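Local coordinates for protein TqaL (Neurospora crassa, PDB 7EEH) that binds an iron ion as a member of the 2OG-Fe dioxygenase family of the cupin clan, at residues B[72-84]-B[117-130]. The protein carries 1 engineered substitution. Sequence-based numbering, arbitrary orientation.
Sequences PFRRSRNGRFCFD and FDEVQDELQLNTAF
Glu119 O is gripped from opposite faces of its carbonyl plane, by Arg77 NH1 across the contact at 3.0 Å and by Gln121 NE2 of its own segment at 2.9 Å. The Arg77 chain, extended from CG to NE, carries NH1 on to Phe117 O as well (3.2 Å), and both carbonyls lie tilted out of the guanidinium plane. A water links Arg77 NH2 to Phe117 O, Gln121 CG lies over one guanidinium face, and NE is held by Asn64 O. Beside this site a single beta bridge pairs Asn78 with Glu119: Asn78 N donates to Asp118 O at 3.0 Å, and Val120 N returns a bond to Asn78 O at 2.9 Å. The loop 117-121 is thus pinned to strand 74-84 of the large antiparallel sheet of this cupin-type fold, just before helix 122-125, whose N-cap is Gln121. The Asn78 amide and the Asp118 carboxylate, their planes nearly perpendicular (89°), are linked from ND2 through two waters. Val120 CG2 presses on the Asn78 backbone, 3.4 Å from Asn78 C. Farther along the strand, Phe81 CZ touches Phe130 CZ at 3.8 Å, the rings inclined at 51°, while Gln125, its amide bonded to Arg92 and Leu301 O, brings OE1 near Phe81 CE2.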
# COMPACT_ATOMS: atom_id res chain seq x y z
N PRO B 72 -38.91 18.73 20.80
CA PRO B 72 -38.52 17.66 21.73
C PRO B 72 -37.90 16.43 21.08
O PRO B 72 -37.31 15.60 21.79
CB PRO B 72 -39.84 17.30 22.42
CG PRO B 72 -40.91 17.72 21.47
CD PRO B 72 -40.35 18.72 20.49
N PHE B 73 -38.02 16.26 19.76
CA PHE B 73 -37.49 15.08 19.09
C PHE B 73 -36.12 15.32 18.46
O PHE B 73 -35.61 14.42 17.79
CB PHE B 73 -38.48 14.58 18.03
CG PHE B 73 -39.92 14.52 18.50
CD1 PHE B 73 -40.28 13.70 19.55
CD2 PHE B 73 -40.89 15.30 17.89
CE1 PHE B 73 -41.60 13.65 19.99
CE2 PHE B 73 -42.21 15.26 18.33
CZ PHE B 73 -42.56 14.43 19.38
N ARG B 74 -35.52 16.49 18.65
CA ARG B 74 -34.19 16.73 18.10
C ARG B 74 -33.38 17.67 18.99
O ARG B 74 -33.89 18.67 19.51
CB ARG B 74 -34.27 17.29 16.68
CG ARG B 74 -34.84 18.69 16.56
CD ARG B 74 -34.80 19.16 15.13
NE ARG B 74 -33.65 20.03 14.89
CZ ARG B 74 -32.94 20.01 13.77
NH1 ARG B 74 -33.25 19.17 12.79
NH2 ARG B 74 -31.90 20.84 13.63
N ARG B 75 -32.10 17.34 19.14
CA ARG B 75 -31.11 18.21 19.75
C ARG B 75 -30.02 18.47 18.71
O ARG B 75 -29.67 17.57 17.94
CB ARG B 75 -30.52 17.57 21.02
CG ARG B 75 -31.53 17.46 22.17
CD ARG B 75 -31.50 16.09 22.83
NE ARG B 75 -32.70 15.83 23.63
CZ ARG B 75 -32.86 14.76 24.40
NH1 ARG B 75 -31.90 13.84 24.47
NH2 ARG B 75 -33.99 14.60 25.09
N SER B 76 -29.50 19.69 18.67
CA SER B 76 -28.66 20.04 17.54
C SER B 76 -27.78 21.23 17.87
O SER B 76 -28.06 22.01 18.78
CB SER B 76 -29.52 20.33 16.31
OG SER B 76 -29.74 21.72 16.19
N ARG B 77 -26.68 21.33 17.12
CA ARG B 77 -25.87 22.53 16.97
C ARG B 77 -25.50 22.65 15.49
O ARG B 77 -25.42 21.64 14.79
CB ARG B 77 -24.59 22.52 17.81
CG ARG B 77 -24.85 22.53 19.32
CD ARG B 77 -23.61 22.74 20.17
NE ARG B 77 -24.01 22.88 21.57
CZ ARG B 77 -24.36 24.04 22.13
NH1 ARG B 77 -24.34 25.16 21.42
NH2 ARG B 77 -24.75 24.08 23.40
N ASN B 78 -25.29 23.87 15.02
CA ASN B 78 -24.86 24.03 13.64
C ASN B 78 -23.84 25.15 13.50
O ASN B 78 -23.68 25.99 14.39
CB ASN B 78 -26.04 24.30 12.70
CG ASN B 78 -26.67 25.64 12.94
OD1 ASN B 78 -26.30 26.62 12.29
ND2 ASN B 78 -27.61 25.71 13.87
N GLY B 79 -23.15 25.12 12.37
CA GLY B 79 -22.16 26.13 12.05
C GLY B 79 -21.93 26.18 10.56
O GLY B 79 -22.06 25.16 9.86
N ARG B 80 -21.60 27.37 10.06
CA ARG B 80 -21.28 27.58 8.66
C ARG B 80 -19.77 27.56 8.50
O ARG B 80 -19.06 28.22 9.26
CB ARG B 80 -21.84 28.91 8.14
CG ARG B 80 -23.35 29.00 8.06
CD ARG B 80 -23.79 30.45 7.85
NE ARG B 80 -23.35 30.97 6.57
CZ ARG B 80 -22.51 31.98 6.39
NH1 ARG B 80 -21.99 32.66 7.40
NH2 ARG B 80 -22.19 32.31 5.15
N PHE B 81 -19.30 26.82 7.50
CA PHE B 81 -17.89 26.80 7.14
C PHE B 81 -17.76 27.18 5.67
O PHE B 81 -18.71 27.13 4.91
CB PHE B 81 -17.26 25.43 7.38
CG PHE B 81 -17.33 24.99 8.82
CD1 PHE B 81 -18.46 24.35 9.31
CD2 PHE B 81 -16.26 25.21 9.67
CE1 PHE B 81 -18.53 23.95 10.63
CE2 PHE B 81 -16.32 24.81 11.00
CZ PHE B 81 -17.46 24.18 11.48
N CYS B 82 -16.55 27.60 5.31
CA CYS B 82 -16.21 27.97 3.95
C CYS B 82 -15.07 27.08 3.47
O CYS B 82 -14.01 27.03 4.09
CB CYS B 82 -15.79 29.44 3.86
SG CYS B 82 -15.14 29.89 2.23
N PHE B 83 -15.31 26.35 2.38
CA PHE B 83 -14.22 25.74 1.64
C PHE B 83 -13.66 26.82 0.71
O PHE B 83 -14.33 27.22 -0.25
CB PHE B 83 -14.70 24.52 0.86
CG PHE B 83 -14.98 23.30 1.72
CD1 PHE B 83 -13.94 22.61 2.31
CD2 PHE B 83 -16.27 22.84 1.89
CE1 PHE B 83 -14.19 21.47 3.07
CE2 PHE B 83 -16.53 21.72 2.65
CZ PHE B 83 -15.49 21.03 3.25
N ASP B 84 -12.47 27.32 1.01
CA ASP B 84 -11.85 28.42 0.27
C ASP B 84 -10.74 27.84 -0.59
O ASP B 84 -9.69 27.44 -0.08
CB ASP B 84 -11.30 29.47 1.24
CG ASP B 84 -10.87 30.75 0.53
OD1 ASP B 84 -10.48 30.68 -0.65
OD2 ASP B 84 -10.94 31.83 1.16
N PHE B 117 -27.95 30.40 20.46
CA PHE B 117 -27.40 29.58 21.52
C PHE B 117 -27.05 28.16 21.09
O PHE B 117 -26.53 27.39 21.91
CB PHE B 117 -28.38 29.51 22.70
CG PHE B 117 -28.78 30.87 23.21
CD1 PHE B 117 -27.92 31.59 24.03
CD2 PHE B 117 -29.98 31.43 22.84
CE1 PHE B 117 -28.28 32.85 24.50
CE2 PHE B 117 -30.34 32.69 23.31
CZ PHE B 117 -29.49 33.39 24.13
N ASP B 118 -27.33 27.79 19.84
CA ASP B 118 -27.08 26.44 19.36
C ASP B 118 -25.94 26.42 18.34
O ASP B 118 -25.95 25.65 17.38
CB ASP B 118 -28.36 25.83 18.78
CG ASP B 118 -28.87 26.57 17.53
OD1 ASP B 118 -28.39 27.68 17.25
OD2 ASP B 118 -29.76 26.03 16.83
N GLU B 119 -24.94 27.28 18.54
CA GLU B 119 -23.79 27.32 17.66
C GLU B 119 -22.86 26.14 17.94
O GLU B 119 -22.63 25.78 19.09
CB GLU B 119 -23.01 28.62 17.85
CG GLU B 119 -23.69 29.85 17.31
CD GLU B 119 -22.74 31.02 17.27
OE1 GLU B 119 -22.44 31.60 18.34
OE2 GLU B 119 -22.25 31.35 16.18
N VAL B 120 -22.32 25.55 16.87
CA VAL B 120 -21.26 24.56 17.01
C VAL B 120 -20.09 25.17 17.78
O VAL B 120 -19.67 26.31 17.50
CB VAL B 120 -20.81 24.06 15.62
CG1 VAL B 120 -19.38 23.57 15.66
CG2 VAL B 120 -21.76 22.99 15.11
N GLN B 121 -19.54 24.43 18.74
CA GLN B 121 -18.55 24.95 19.67
C GLN B 121 -17.15 24.41 19.36
O GLN B 121 -16.96 23.52 18.52
CB GLN B 121 -18.94 24.62 21.12
CG GLN B 121 -20.25 25.26 21.56
CD GLN B 121 -20.15 26.79 21.57
OE1 GLN B 121 -19.26 27.35 22.20
NE2 GLN B 121 -21.05 27.46 20.85
N ASP B 122 -16.16 24.96 20.06
CA ASP B 122 -14.79 24.48 19.87
C ASP B 122 -14.67 22.99 20.16
O ASP B 122 -13.83 22.31 19.55
CB ASP B 122 -13.82 25.28 20.75
CG ASP B 122 -13.41 26.60 20.11
OD1 ASP B 122 -13.66 26.79 18.90
OD2 ASP B 122 -12.82 27.45 20.82
N GLU B 123 -15.52 22.46 21.06
CA GLU B 123 -15.50 21.03 21.35
C GLU B 123 -15.55 20.20 20.07
O GLU B 123 -14.84 19.20 19.95
CB GLU B 123 -16.68 20.65 22.25
CG GLU B 123 -16.57 19.23 22.78
CD GLU B 123 -17.82 18.73 23.49
OE1 GLU B 123 -18.74 19.53 23.74
OE2 GLU B 123 -17.87 17.52 23.80
N LEU B 124 -16.39 20.59 19.12
CA LEU B 124 -16.48 19.88 17.85
C LEU B 124 -15.47 20.41 16.84
O LEU B 124 -14.66 19.65 16.32
CB LEU B 124 -17.90 19.97 17.27
CG LEU B 124 -18.10 19.23 15.92
CD1 LEU B 124 -17.75 17.76 16.05
CD2 LEU B 124 -19.51 19.39 15.42
N GLN B 125 -15.51 21.72 16.56
CA GLN B 125 -14.77 22.25 15.42
C GLN B 125 -13.26 22.25 15.62
O GLN B 125 -12.53 22.35 14.64
CB GLN B 125 -15.27 23.65 15.06
CG GLN B 125 -14.87 24.76 16.04
CD GLN B 125 -15.07 26.14 15.44
OE1 GLN B 125 -15.55 26.27 14.32
NE2 GLN B 125 -14.73 27.18 16.20
N LEU B 126 -12.75 22.13 16.85
CA LEU B 126 -11.32 21.94 17.02
C LEU B 126 -10.93 20.47 17.19
O LEU B 126 -9.75 20.16 17.38
CB LEU B 126 -10.81 22.76 18.22
CG LEU B 126 -11.02 24.28 18.14
CD1 LEU B 126 -10.26 25.02 19.26
CD2 LEU B 126 -10.64 24.84 16.77
N ASN B 127 -11.90 19.56 17.15
CA ASN B 127 -11.62 18.14 17.15
C ASN B 127 -10.94 17.77 15.83
O ASN B 127 -11.47 18.05 14.75
CB ASN B 127 -12.93 17.38 17.36
CG ASN B 127 -12.77 15.89 17.35
OD1 ASN B 127 -12.34 15.30 16.35
ND2 ASN B 127 -13.15 15.25 18.45
N THR B 128 -9.74 17.18 15.91
CA THR B 128 -8.97 16.91 14.69
C THR B 128 -9.61 15.85 13.80
O THR B 128 -9.29 15.78 12.60
CB THR B 128 -7.54 16.48 15.02
OG1 THR B 128 -7.58 15.26 15.76
CG2 THR B 128 -6.84 17.56 15.83
N ALA B 129 -10.46 14.98 14.35
CA ALA B 129 -11.19 14.03 13.52
C ALA B 129 -12.31 14.73 12.77
O ALA B 129 -12.49 14.50 11.57
CB ALA B 129 -11.76 12.88 14.36
N PHE B 130 -13.06 15.61 13.45
CA PHE B 130 -14.02 16.44 12.72
C PHE B 130 -13.33 17.24 11.63
O PHE B 130 -13.85 17.34 10.50
CB PHE B 130 -14.75 17.39 13.68
CG PHE B 130 -15.55 18.46 12.96
CD1 PHE B 130 -16.81 18.18 12.46
CD2 PHE B 130 -15.03 19.73 12.76
CE1 PHE B 130 -17.55 19.15 11.79
CE2 PHE B 130 -15.76 20.70 12.10
CZ PHE B 130 -17.02 20.41 11.61
O HOH W 1 -28.85 23.80 15.36
O HOH W 2 -25.60 26.70 24.48
O HOH W 3 -27.87 28.59 14.86